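Long-range contacts in possible adhesin (Caldicellulosiruptor kronotskyensis, PDB 4WA0), which is a tapirin C-terminal domain, a beta-helix that probably mediates attachment of this extreme thermophile to cellulose and carries a bound magnesium ion: residues V57-S62 and K84-S89; R67-V72 and R91-D96; S137-I142 and A161-S166; K182-T187 and T203-S208. All blocks are in the same frame, centred on the assembly; numbering follows the deposited sequence.

Contact 1 (V57-S62 and K84-S89)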
loop_
_atom_site.group_PDB
_atom_site.type_symbol
_atom_site.label_atom_id
_atom_site.label_comp_id
_atom_site.label_asym_id
_atom_site.label_seq_id
_atom_site.Cartn_x
_atom_site.Cartn_y
_atom_site.Cartn_z
ATOM N N VAL A 57 1.764 1.551 -8.504
ATOM C CA VAL A 57 2.493 0.597 -9.352
ATOM C C VAL A 57 3.181 -0.382 -8.426
ATOM O O VAL A 57 3.871 0.047 -7.469
ATOM C CB VAL A 57 3.544 1.323 -10.202
ATOM C CG1 VAL A 57 4.420 0.349 -10.970
ATOM C CG2 VAL A 57 2.861 2.259 -11.183
ATOM N N ILE A 58 3.081 -1.665 -8.773
ATOM C CA ILE A 58 3.687 -2.762 -8.007
ATOM C C ILE A 58 4.614 -3.484 -8.945
ATOM O O ILE A 58 4.190 -4.054 -9.887
ATOM C CB ILE A 58 2.699 -3.727 -7.338
ATOM C CG1 ILE A 58 1.672 -2.945 -6.531
ATOM C CG2 ILE A 58 3.503 -4.791 -6.544
ATOM C CD1 ILE A 58 0.535 -3.804 -5.968
ATOM N N ASN A 59 5.895 -3.392 -8.674
ATOM C CA ASN A 59 6.906 -4.006 -9.504
ATOM C C ASN A 59 7.327 -5.383 -9.030
ATOM O O ASN A 59 7.135 -5.741 -7.893
ATOM C CB ASN A 59 8.071 -3.033 -9.630
ATOM C CG ASN A 59 7.666 -1.849 -10.599
ATOM O OD1 ASN A 59 7.101 -2.083 -11.676
ATOM N ND2 ASN A 59 7.955 -0.706 -10.235
ATOM N N GLN A 60 7.898 -6.122 -9.962
ATOM C CA GLN A 60 8.488 -7.447 -9.723
ATOM C C GLN A 60 9.966 -7.384 -10.075
ATOM O O GLN A 60 10.365 -6.544 -10.902
ATOM C CB GLN A 60 7.808 -8.516 -10.603
ATOM C CG GLN A 60 6.397 -8.807 -10.114
ATOM C CD GLN A 60 5.706 -9.960 -10.799
ATOM O OE1 GLN A 60 6.069 -10.405 -11.895
ATOM N NE2 GLN A 60 4.641 -10.415 -10.185
ATOM N N ASP A 61 10.757 -8.257 -9.491
ATOM C CA ASP A 61 12.235 -8.204 -9.651
ATOM C C ASP A 61 12.711 -9.676 -9.473
ATOM O O ASP A 61 12.502 -10.294 -8.409
ATOM C CB ASP A 61 12.893 -7.315 -8.610
ATOM C CG ASP A 61 14.416 -7.171 -8.797
ATOM O OD1 ASP A 61 15.003 -8.056 -9.366
ATOM O OD2 ASP A 61 14.978 -6.150 -8.310
ATOM N N SER A 62 13.259 -10.231 -10.550
ATOM C CA SER A 62 13.683 -11.618 -10.605
ATOM C C SER A 62 15.054 -11.920 -9.992
ATOM O O SER A 62 15.433 -13.105 -9.870
ATOM C CB SER A 62 13.672 -12.108 -12.036
ATOM O OG SER A 62 14.561 -11.366 -12.780
ATOM N N LYS A 84 -1.310 -0.665 -11.384
ATOM C CA LYS A 84 -0.627 -1.477 -12.357
ATOM C C LYS A 84 0.301 -2.461 -11.665
ATOM O O LYS A 84 1.261 -2.021 -11.007
ATOM C CB LYS A 84 0.187 -0.619 -13.342
ATOM C CG LYS A 84 0.870 -1.480 -14.368
ATOM C CD LYS A 84 1.509 -0.740 -15.516
ATOM C CE LYS A 84 1.336 -1.591 -16.774
ATOM N NZ LYS A 84 2.358 -1.345 -17.812
ATOM N N ALA A 85 0.014 -3.761 -11.833
ATOM C CA ALA A 85 0.883 -4.849 -11.286
ATOM C C ALA A 85 1.717 -5.402 -12.417
ATOM O O ALA A 85 1.251 -6.114 -13.283
ATOM C CB ALA A 85 0.079 -5.880 -10.583
ATOM N N ASN A 86 2.969 -4.972 -12.469
ATOM C CA ASN A 86 3.850 -5.329 -13.538
ATOM C C ASN A 86 4.337 -6.808 -13.472
ATOM O O ASN A 86 4.254 -7.473 -12.424
ATOM C CB ASN A 86 5.036 -4.342 -13.635
ATOM C CG ASN A 86 4.608 -2.978 -14.136
ATOM O OD1 ASN A 86 3.771 -2.875 -15.056
ATOM N ND2 ASN A 86 5.188 -1.947 -13.597
ATOM N N ARG A 87 4.870 -7.278 -14.599
ATOM C CA ARG A 87 5.197 -8.660 -14.790
ATOM C C ARG A 87 6.675 -8.855 -15.104
ATOM O O ARG A 87 7.191 -8.353 -16.138
ATOM C CB ARG A 87 4.368 -9.240 -15.939
ATOM C CG ARG A 87 4.558 -10.720 -16.215
ATOM C CD ARG A 87 3.600 -11.221 -17.263
ATOM N NE ARG A 87 3.752 -12.638 -17.377
ATOM C CZ ARG A 87 2.980 -13.540 -16.794
ATOM N NH1 ARG A 87 1.897 -13.192 -16.127
ATOM N NH2 ARG A 87 3.251 -14.798 -16.973
ATOM N N ILE A 88 7.393 -9.517 -14.232
ATOM C CA ILE A 88 8.752 -10.044 -14.569
ATOM C C ILE A 88 8.745 -11.519 -14.153
ATOM O O ILE A 88 8.748 -11.847 -12.955
ATOM C CB ILE A 88 9.909 -9.327 -13.831
ATOM C CG1 ILE A 88 9.888 -7.817 -14.097
ATOM C CG2 ILE A 88 11.258 -10.022 -14.117
ATOM C CD1 ILE A 88 10.311 -7.329 -15.445
ATOM N N SER A 89 8.765 -12.406 -15.131
ATOM C CA SER A 89 8.867 -13.872 -14.827
ATOM C C SER A 89 10.108 -14.196 -13.985
ATOM O O SER A 89 11.161 -13.673 -14.250
ATOM C CB SER A 89 8.937 -14.712 -16.111
ATOM O OG SER A 89 9.494 -16.020 -15.881
HETATM O O HOH W 1 3.417 -6.775 -9.836
#
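Gln60 lays its side chain along the backbone of 86-88: CG and CD pass beside Asn86 O, and OE1 accepts the backbone N-H of Ile88 (OE1 to Ile88 N, 2.8 Å, 162° at the hydrogen). With CG beside the backbone N (chi1 -72°) and the chain extended beyond it, the amide reaches across to the next coil, and its other end, NE2, is bonded to Thr93 OG1. Both ends of this buried amide are thus engaged, which fixes its rotation. Asn59 and Asn86 run side by side in the same direction. Asn86 ND2 donates to Asn59 OD1 over 2.7 Å in a nearly straight bond, and the two amide planes differ by just 16°. Val57 CG1 comes to 3.6 Å from the same ND2. The amides meet in plane, joining like residues at equivalent positions on successive coils of the parallel beta-helix, where strands 56-58 and 83-85 run out into loops. Behind them the strands pair in parallel: Ile58 N donates to Lys84 O (2.9 Å), and Asn86 N returns a bond to Ile58 O (3.0 Å). A water donates to both Ile58 O and Asn86 O, tying the two carbonyls together where regular pairing ends. Ile58 faces the interior, against Ile71 and Ile95. Farther along the turn, Ile88 CG1 lies 3.5 Å from Gln60 O, while Ile88 CG2 rests against Ser62, 3.8 Å from its OG.

Contact 2 (R67-V72 and R91-D96); sequences RDNNIV and RSTNID
Asp68 OD1 takes the backbone N-H of Ser92 (2.8 Å to Ser92 N), with the donor lying 62° out of the carboxylate plane. The same oxygen accepts from a water that in turn receives a hydrogen from Arg91 NH1, so carboxylate and guanidinium are joined through solvent; directly, Asp68 OD1 and Arg91 NH1 stay 4.2 Å apart, too far for a salt bridge. The Arg91 chain bends at its second torsion and brings its guanidinium beside the backbone of Arg67, whose N sits over one face, offset toward the rim. There Arg91 NE and NH2 bond to the carbonyls of Asp61 and Asp63. Inside the coil, Asn69 ND2 donates to Thr93 OG1 (3.0 Å, 165° at the hydrogen), and the acceptor, a hydroxyl shared with Gln60, lies close to the amide plane. Asn69 OD1 is held by Ala43 N, so these buried polar groups are satisfied by side chains and by neighbouring backbone. The backbones pair in parallel from Asn69 N to Ser92 O (3.0 Å) onward, through Asn94 N to Asn69 O (2.9 Å), to Asp96 N on Ile71 O. Packing follows the same register: Ile71 and Ile95 face inward, their CG2 atoms 4.4 Å apart. The two strands, one turn of the chain apart, have axes 4.8 Å apart and inclined by 6°; their side chains repeat in register, and the inward rows also meet Ile58 of another face, as in a parallel beta-helix.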
loop_
_atom_site.group_PDB
_atom_site.type_symbol
_atom_site.label_atom_id
_atom_site.label_comp_id
_atom_site.label_asym_id
_atom_site.label_seq_id
_atom_site.Cartn_x
_atom_site.Cartn_y
_atom_site.Cartn_z
ATOM N N ARG A 67 12.369 -11.388 -4.149
ATOM C CA ARG A 67 11.327 -12.339 -3.704
ATOM C C ARG A 67 9.999 -11.857 -4.252
ATOM O O ARG A 67 9.916 -10.867 -4.974
ATOM C CB ARG A 67 11.272 -12.474 -2.196
ATOM C CG ARG A 67 10.812 -11.214 -1.483
ATOM C CD ARG A 67 11.147 -11.222 0.026
ATOM N NE ARG A 67 10.689 -9.982 0.584
ATOM C CZ ARG A 67 10.788 -9.618 1.834
ATOM N NH1 ARG A 67 11.385 -10.431 2.697
ATOM N NH2 ARG A 67 10.295 -8.475 2.234
ATOM N N ASP A 68 8.952 -12.595 -3.945
ATOM C CA ASP A 68 7.608 -12.292 -4.477
ATOM C C ASP A 68 7.042 -11.157 -3.611
ATOM O O ASP A 68 7.532 -10.920 -2.525
ATOM C CB ASP A 68 6.677 -13.496 -4.365
ATOM C CG ASP A 68 7.040 -14.655 -5.333
ATOM O OD1 ASP A 68 7.532 -14.408 -6.435
ATOM O OD2 ASP A 68 6.770 -15.825 -4.956
ATOM N N ASN A 69 5.994 -10.515 -4.113
ATOM C CA ASN A 69 5.231 -9.550 -3.329
ATOM C C ASN A 69 4.126 -10.319 -2.690
ATOM O O ASN A 69 3.409 -11.104 -3.370
ATOM C CB ASN A 69 4.671 -8.499 -4.252
ATOM C CG ASN A 69 5.743 -7.729 -4.977
ATOM O OD1 ASN A 69 6.672 -7.172 -4.382
ATOM N ND2 ASN A 69 5.649 -7.725 -6.328
ATOM N N ASN A 70 3.914 -10.033 -1.431
ATOM C CA ASN A 70 2.822 -10.655 -0.680
ATOM C C ASN A 70 2.180 -9.583 0.214
ATOM O O ASN A 70 2.657 -9.261 1.302
ATOM C CB ASN A 70 3.423 -11.766 0.132
ATOM C CG ASN A 70 2.391 -12.642 0.786
ATOM O OD1 ASN A 70 1.254 -12.643 0.376
ATOM N ND2 ASN A 70 2.850 -13.526 1.698
ATOM N N ILE A 71 1.078 -9.024 -0.281
ATOM C CA ILE A 71 0.515 -7.793 0.254
ATOM C C ILE A 71 -0.819 -8.179 0.834
ATOM O O ILE A 71 -1.707 -8.582 0.088
ATOM C CB ILE A 71 0.440 -6.709 -0.828
ATOM C CG1 ILE A 71 1.874 -6.277 -1.224
ATOM C CG2 ILE A 71 -0.418 -5.565 -0.371
ATOM C CD1 ILE A 71 1.931 -5.475 -2.455
ATOM N N VAL A 72 -0.969 -8.037 2.147
ATOM C CA VAL A 72 -2.220 -8.337 2.793
ATOM C C VAL A 72 -2.672 -7.086 3.510
ATOM O O VAL A 72 -1.894 -6.477 4.250
ATOM C CB VAL A 72 -2.067 -9.500 3.821
ATOM C CG1 VAL A 72 -3.315 -9.681 4.623
ATOM C CG2 VAL A 72 -1.569 -10.790 3.144
ATOM N N ARG A 91 8.216 -14.211 -11.129
ATOM C CA ARG A 91 7.773 -13.701 -9.870
ATOM C C ARG A 91 6.250 -13.670 -9.750
ATOM O O ARG A 91 5.521 -13.655 -10.740
ATOM C CB ARG A 91 8.351 -12.286 -9.626
ATOM C CG ARG A 91 9.811 -12.218 -9.398
ATOM C CD ARG A 91 10.159 -12.960 -8.117
ATOM N NE ARG A 91 11.572 -12.855 -7.782
ATOM C CZ ARG A 91 12.253 -13.793 -7.183
ATOM N NH1 ARG A 91 11.653 -14.953 -6.904
ATOM N NH2 ARG A 91 13.517 -13.572 -6.858
ATOM N N SER A 92 5.773 -13.632 -8.503
ATOM C CA SER A 92 4.360 -13.476 -8.234
ATOM C C SER A 92 4.086 -12.195 -7.454
ATOM O O SER A 92 4.932 -11.721 -6.678
ATOM C CB SER A 92 3.814 -14.673 -7.438
ATOM O OG SER A 92 3.812 -15.844 -8.240
ATOM N N THR A 93 2.904 -11.647 -7.691
ATOM C CA THR A 93 2.341 -10.532 -6.913
ATOM C C THR A 93 1.044 -10.978 -6.309
ATOM O O THR A 93 0.034 -11.125 -6.997
ATOM C CB THR A 93 2.154 -9.276 -7.765
ATOM O OG1 THR A 93 3.442 -8.772 -8.085
ATOM C CG2 THR A 93 1.460 -8.135 -6.978
ATOM N N ASN A 94 1.059 -11.282 -5.023
ATOM C CA ASN A 94 -0.147 -11.742 -4.358
ATOM C C ASN A 94 -0.742 -10.630 -3.502
ATOM O O ASN A 94 0.010 -9.977 -2.759
ATOM C CB ASN A 94 0.200 -12.874 -3.468
ATOM C CG ASN A 94 0.883 -13.981 -4.268
ATOM O OD1 ASN A 94 0.316 -14.469 -5.219
ATOM N ND2 ASN A 94 2.120 -14.308 -3.921
ATOM N N ILE A 95 -2.023 -10.392 -3.637
ATOM C CA ILE A 95 -2.679 -9.263 -2.955
ATOM C C ILE A 95 -3.938 -9.814 -2.371
ATOM O O ILE A 95 -4.744 -10.344 -3.114
ATOM C CB ILE A 95 -3.016 -8.081 -3.837
ATOM C CG1 ILE A 95 -1.790 -7.575 -4.622
ATOM C CG2 ILE A 95 -3.589 -6.987 -3.011
ATOM C CD1 ILE A 95 -2.032 -6.377 -5.483
ATOM N N ASP A 96 -4.157 -9.634 -1.081
ATOM C CA ASP A 96 -5.370 -10.105 -0.435
ATOM C C ASP A 96 -5.901 -8.960 0.400
ATOM O O ASP A 96 -5.226 -8.613 1.406
ATOM C CB ASP A 96 -5.004 -11.313 0.425
ATOM C CG ASP A 96 -6.195 -11.986 1.021
ATOM O OD1 ASP A 96 -7.051 -11.261 1.554
ATOM O OD2 ASP A 96 -6.233 -13.264 1.040
HETATM O O HOH W 2 9.213 -16.223 -7.722
#

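Contact 3 (S137-I142 and A161-S166); sequences STLASI and AVYCNS
Leu139 and Tyr163 meet obliquely on one face of the strand pair: Leu139 CD1 comes to the ring edge, 4.0 Å from Tyr163 CE1, and also lies over the start of the neighbouring strand, 3.5 Å from Ala161 O. Leu139 holds CG opposite its backbone N (chi1 176°), which carries this methyl toward the next coil. Ala140 O lies at the edge of the tyrosine ring, in its plane and 3.5 Å from CD1, and also accepts the Tyr163 N-H (2.8 Å). On the opposite face the side chains point into the coil. Ala140 CB fits against both methyls of Val162 (4.1 Å to CG2), and Ile142 CD1 touches Cys164 SG at 4.0 Å; Leu183 and Leu185 of the next coil continue these rows. Backbone bonds set the register, running from Ala161 N on Thr138 O to Ile142 N on Tyr163 O. The last, Asn165 N to Ile142 O, is longer at 3.3 Å and more bent, 139° at the hydrogen. Beyond this shell, Tyr163 stacks on Tyr184 and meets the Phe210 ring, while Ser141 OG is bonded to Pro213 O, so the 210-213 loop borders the tyrosine-bearing face. Parallel strands with axes 4.7 Å apart and 4° from alignment, inward aliphatic rows and an outward aromatic stack are consistent with two successive coils of the beta-helix, the chain turning a corner at Asn165 into the next face.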
loop_
_atom_site.group_PDB
_atom_site.type_symbol
_atom_site.label_atom_id
_atom_site.label_comp_id
_atom_site.label_asym_id
_atom_site.label_seq_id
_atom_site.Cartn_x
_atom_site.Cartn_y
_atom_site.Cartn_z
ATOM N N SER A 137 -14.809 -12.403 -3.509
ATOM C CA SER A 137 -15.592 -13.265 -2.600
ATOM C C SER A 137 -17.016 -12.800 -2.374
ATOM O O SER A 137 -17.890 -13.689 -2.123
ATOM C CB SER A 137 -14.788 -13.579 -1.301
ATOM O OG SER A 137 -14.700 -12.512 -0.466
ATOM N N THR A 138 -17.270 -11.495 -2.394
ATOM C CA THR A 138 -18.618 -10.965 -2.088
ATOM C C THR A 138 -19.245 -10.047 -3.164
ATOM O O THR A 138 -20.391 -10.233 -3.588
ATOM C CB THR A 138 -18.601 -10.314 -0.678
ATOM O OG1 THR A 138 -18.173 -11.293 0.257
ATOM C CG2 THR A 138 -19.920 -9.794 -0.250
ATOM N N LEU A 139 -18.500 -9.007 -3.572
ATOM C CA LEU A 139 -19.058 -7.979 -4.393
ATOM C C LEU A 139 -18.032 -7.326 -5.301
ATOM O O LEU A 139 -16.868 -7.090 -4.907
ATOM C CB LEU A 139 -19.650 -6.952 -3.480
ATOM C CG LEU A 139 -20.251 -5.658 -3.966
ATOM C CD1 LEU A 139 -21.534 -5.993 -4.685
ATOM C CD2 LEU A 139 -20.662 -4.711 -2.847
ATOM N N ALA A 140 -18.441 -7.008 -6.522
ATOM C CA ALA A 140 -17.575 -6.206 -7.414
ATOM C C ALA A 140 -18.484 -5.334 -8.274
ATOM O O ALA A 140 -19.592 -5.740 -8.699
ATOM C CB ALA A 140 -16.645 -7.057 -8.278
ATOM N N SER A 141 -18.037 -4.131 -8.441
ATOM C CA SER A 141 -18.685 -3.125 -9.246
ATOM C C SER A 141 -17.635 -2.515 -10.138
ATOM O O SER A 141 -16.703 -1.798 -9.638
ATOM C CB SER A 141 -19.312 -2.087 -8.297
ATOM O OG SER A 141 -19.917 -1.038 -9.013
ATOM N N ILE A 142 -17.791 -2.773 -11.447
ATOM C CA ILE A 142 -16.825 -2.391 -12.472
ATOM C C ILE A 142 -17.555 -1.610 -13.524
ATOM O O ILE A 142 -18.339 -2.183 -14.281
ATOM C CB ILE A 142 -16.126 -3.634 -13.063
ATOM C CG1 ILE A 142 -15.432 -4.415 -11.921
ATOM C CG2 ILE A 142 -15.237 -3.253 -14.238
ATOM C CD1 ILE A 142 -14.900 -5.768 -12.304
ATOM N N ALA A 161 -21.847 -11.156 -5.864
ATOM C CA ALA A 161 -22.627 -10.307 -6.784
ATOM C C ALA A 161 -21.633 -9.426 -7.508
ATOM O O ALA A 161 -20.838 -8.657 -6.883
ATOM C CB ALA A 161 -23.618 -9.462 -6.018
ATOM N N VAL A 162 -21.620 -9.529 -8.833
ATOM C CA VAL A 162 -20.614 -8.787 -9.604
ATOM C C VAL A 162 -21.325 -8.034 -10.700
ATOM O O VAL A 162 -22.100 -8.650 -11.435
ATOM C CB VAL A 162 -19.641 -9.779 -10.230
ATOM C CG1 VAL A 162 -18.782 -9.056 -11.224
ATOM C CG2 VAL A 162 -18.842 -10.458 -9.148
ATOM N N TYR A 163 -21.044 -6.758 -10.861
ATOM C CA TYR A 163 -21.767 -5.893 -11.803
ATOM C C TYR A 163 -20.726 -5.252 -12.707
ATOM O O TYR A 163 -19.838 -4.630 -12.168
ATOM C CB TYR A 163 -22.482 -4.843 -11.055
ATOM C CG TYR A 163 -23.511 -5.297 -10.010
ATOM C CD1 TYR A 163 -23.101 -5.717 -8.785
ATOM C CD2 TYR A 163 -24.908 -5.295 -10.290
ATOM C CE1 TYR A 163 -24.004 -6.129 -7.838
ATOM C CE2 TYR A 163 -25.823 -5.682 -9.345
ATOM C CZ TYR A 163 -25.354 -6.105 -8.116
ATOM O OH TYR A 163 -26.228 -6.546 -7.153
ATOM N N CYS A 164 -20.785 -5.465 -14.023
ATOM C CA CYS A 164 -19.778 -4.917 -15.001
ATOM C C CYS A 164 -20.541 -4.385 -16.196
ATOM O O CYS A 164 -21.585 -4.881 -16.562
ATOM C CB CYS A 164 -18.657 -5.884 -15.560
ATOM S SG CYS A 164 -18.075 -7.109 -14.399
ATOM N N ASN A 165 -19.979 -3.405 -16.848
ATOM C CA ASN A 165 -20.533 -3.029 -18.124
ATOM C C ASN A 165 -20.388 -4.044 -19.223
ATOM O O ASN A 165 -21.323 -4.284 -19.976
ATOM C CB ASN A 165 -19.925 -1.674 -18.588
ATOM C CG ASN A 165 -20.551 -1.176 -19.860
ATOM O OD1 ASN A 165 -19.929 -1.268 -20.930
ATOM N ND2 ASN A 165 -21.802 -0.805 -19.794
ATOM N N SER A 166 -19.206 -4.629 -19.331
ATOM C CA SER A 166 -18.847 -5.516 -20.422
ATOM C C SER A 166 -17.815 -6.518 -19.933
ATOM O O SER A 166 -17.082 -6.255 -18.964
ATOM C CB SER A 166 -18.221 -4.696 -21.571
ATOM O OG SER A 166 -19.188 -3.849 -22.180
#

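Contact 4 (K182-T187 and T203-S208); sequences KLYLAT and TISYSS
At one end of the beta-helix, strand 203-205 is the outermost of its face, and it pairs in parallel with strand 182-185, the axes 4.8 Å apart and 13° from alignment. Leu183 accepts and donates in turn: its N-H goes to Thr203 O, and its carbonyl takes the N-H of Ser205 (2.8 Å between Leu183 O and Ser205 N). On the interior face Leu183 and Ile204 lie side by side, pointing the same way, with Leu183 CD2 4.0 Å from Ile204 CG2. That methyl also sits over the centre of the Tyr206 ring, 3.5 Å above its plane, a CH-pi type of approach. Leu185 CD1 reaches the same ring obliquely, 3.9 Å from Tyr206 CD1, so Ile204 lies against the ring face and Leu185 touches the ring at a slant. Outward, the Tyr184 ring has a water over the centre of one face. This water donates to Leu183 O and is hydrogen-bonded to Ser205 OG. Regular pairing ends after Ser205. Ser207 adopts positive phi (45°), turning the chain so that Ser208 N, rather than Ser207 N, bonds to Leu185 O (2.9 Å). Ser207 N instead donates to Thr187 O at 3.1 Å, approaching from well above the carbonyl plane. A second water donates to both Ala186 O and Ser208 O. Ser208 places OG opposite its backbone N (chi1 171°), setting it at the edge of the Tyr184 ring, 3.7 Å from CD2.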
loop_
_atom_site.group_PDB
_atom_site.type_symbol
_atom_site.label_atom_id
_atom_site.label_comp_id
_atom_site.label_asym_id
_atom_site.label_seq_id
_atom_site.Cartn_x
_atom_site.Cartn_y
_atom_site.Cartn_z
ATOM N N LYS A 182 -23.672 -14.386 -8.763
ATOM C CA LYS A 182 -24.574 -13.658 -9.652
ATOM C C LYS A 182 -23.718 -12.674 -10.449
ATOM O O LYS A 182 -23.091 -11.752 -9.824
ATOM C CB LYS A 182 -25.567 -12.828 -8.824
ATOM C CG LYS A 182 -26.409 -13.756 -7.941
ATOM C CD LYS A 182 -27.333 -13.089 -6.933
ATOM C CE LYS A 182 -26.578 -12.296 -5.871
ATOM N NZ LYS A 182 -25.698 -13.213 -5.075
ATOM N N LEU A 183 -23.655 -12.840 -11.774
ATOM C CA LEU A 183 -22.973 -11.890 -12.652
ATOM C C LEU A 183 -24.009 -11.070 -13.434
ATOM O O LEU A 183 -24.899 -11.645 -14.082
ATOM C CB LEU A 183 -22.098 -12.593 -13.656
ATOM C CG LEU A 183 -21.302 -11.780 -14.705
ATOM C CD1 LEU A 183 -20.428 -10.755 -14.035
ATOM C CD2 LEU A 183 -20.561 -12.753 -15.619
ATOM N N TYR A 184 -23.851 -9.762 -13.393
ATOM C CA TYR A 184 -24.730 -8.827 -14.108
ATOM C C TYR A 184 -23.904 -8.060 -15.093
ATOM O O TYR A 184 -22.927 -7.447 -14.687
ATOM C CB TYR A 184 -25.446 -7.832 -13.197
ATOM C CG TYR A 184 -26.275 -8.395 -12.029
ATOM C CD1 TYR A 184 -25.683 -8.735 -10.828
ATOM C CD2 TYR A 184 -27.660 -8.460 -12.105
ATOM C CE1 TYR A 184 -26.461 -9.205 -9.750
ATOM C CE2 TYR A 184 -28.415 -8.934 -11.065
ATOM C CZ TYR A 184 -27.806 -9.282 -9.875
ATOM O OH TYR A 184 -28.564 -9.691 -8.807
ATOM N N LEU A 185 -24.263 -8.140 -16.396
ATOM C CA LEU A 185 -23.534 -7.452 -17.425
ATOM C C LEU A 185 -24.481 -6.530 -18.102
ATOM O O LEU A 185 -25.601 -6.945 -18.430
ATOM C CB LEU A 185 -22.970 -8.505 -18.422
ATOM C CG LEU A 185 -21.964 -9.465 -17.819
ATOM C CD1 LEU A 185 -21.588 -10.466 -18.864
ATOM C CD2 LEU A 185 -20.754 -8.684 -17.327
ATOM N N ALA A 186 -24.074 -5.289 -18.315
ATOM C CA ALA A 186 -24.915 -4.283 -19.019
ATOM C C ALA A 186 -25.054 -4.562 -20.514
ATOM O O ALA A 186 -25.890 -4.018 -21.146
ATOM C CB ALA A 186 -24.325 -2.903 -18.812
ATOM N N THR A 187 -24.149 -5.346 -21.057
ATOM C CA THR A 187 -24.105 -5.711 -22.501
ATOM C C THR A 187 -24.028 -7.202 -22.621
ATOM O O THR A 187 -23.974 -7.961 -21.597
ATOM C CB THR A 187 -22.814 -5.069 -23.131
ATOM O OG1 THR A 187 -21.631 -5.539 -22.434
ATOM C CG2 THR A 187 -22.859 -3.530 -23.039
ATOM N N THR A 203 -25.539 -17.623 -11.733
ATOM C CA THR A 203 -26.481 -17.060 -12.713
ATOM C C THR A 203 -25.861 -15.868 -13.406
ATOM O O THR A 203 -25.234 -15.047 -12.703
ATOM C CB THR A 203 -27.795 -16.588 -12.025
ATOM O OG1 THR A 203 -28.221 -17.614 -11.137
ATOM C CG2 THR A 203 -28.871 -16.262 -12.972
ATOM N N ILE A 204 -26.000 -15.793 -14.753
ATOM C CA ILE A 204 -25.495 -14.676 -15.539
ATOM C C ILE A 204 -26.673 -13.938 -16.102
ATOM O O ILE A 204 -27.476 -14.575 -16.821
ATOM C CB ILE A 204 -24.580 -15.158 -16.689
ATOM C CG1 ILE A 204 -23.520 -16.073 -16.118
ATOM C CG2 ILE A 204 -23.972 -13.942 -17.377
ATOM C CD1 ILE A 204 -22.720 -16.872 -17.106
ATOM N N SER A 205 -26.756 -12.614 -15.902
ATOM C CA SER A 205 -27.827 -11.789 -16.440
ATOM C C SER A 205 -27.141 -10.920 -17.458
ATOM O O SER A 205 -26.405 -9.975 -17.085
ATOM C CB SER A 205 -28.513 -10.931 -15.387
ATOM O OG SER A 205 -29.094 -11.770 -14.372
ATOM N N TYR A 206 -27.337 -11.263 -18.732
ATOM C CA TYR A 206 -26.709 -10.503 -19.839
ATOM C C TYR A 206 -27.536 -9.341 -20.244
ATOM O O TYR A 206 -28.766 -9.439 -20.236
ATOM C CB TYR A 206 -26.484 -11.393 -21.026
ATOM C CG TYR A 206 -25.552 -12.590 -20.874
ATOM C CD1 TYR A 206 -24.175 -12.432 -20.972
ATOM C CD2 TYR A 206 -26.048 -13.905 -20.780
ATOM C CE1 TYR A 206 -23.336 -13.510 -20.905
ATOM C CE2 TYR A 206 -25.183 -14.997 -20.757
ATOM C CZ TYR A 206 -23.820 -14.770 -20.831
ATOM O OH TYR A 206 -22.903 -15.783 -20.767
ATOM N N SER A 207 -26.945 -8.196 -20.610
ATOM C CA SER A 207 -27.701 -6.990 -20.990
ATOM C C SER A 207 -28.837 -6.718 -20.006
ATOM O O SER A 207 -30.030 -6.605 -20.379
ATOM C CB SER A 207 -28.216 -7.072 -22.422
ATOM O OG SER A 207 -27.085 -7.042 -23.302
ATOM N N SER A 208 -28.413 -6.599 -18.747
ATOM C CA SER A 208 -29.275 -6.578 -17.566
ATOM C C SER A 208 -29.458 -5.142 -17.218
ATOM O O SER A 208 -28.602 -4.298 -17.501
ATOM C CB SER A 208 -28.527 -7.369 -16.401
ATOM O OG SER A 208 -29.218 -7.211 -15.208
HETATM O O HOH W 3 -27.117 -12.349 -12.373
HETATM O O HOH W 4 -28.397 -3.213 -20.025
#

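Overall arrangement
All four contacts pair neighbouring coils of one beta-helix, and all lie away from the magnesium site formed by Asp239, Val241, Ser243, Leu246 and Glu275. Contacts 1 and 2 interlock, their segments alternating along the chain and their centres about 10 Å apart; Asp61 O to Arg91 NE (2.8 Å) joins them. Contacts 3 and 4 follow in series, also with centres about 10 Å apart. Adjacent strands 161-164 and 182-185 link them through Val162 N and Lys182 O (2.8 Å). The two pairs do not touch: the nearest atoms of contacts 2 and 3 are about 8 Å apart, and the centres of contacts 1 and 4 about 32 Å.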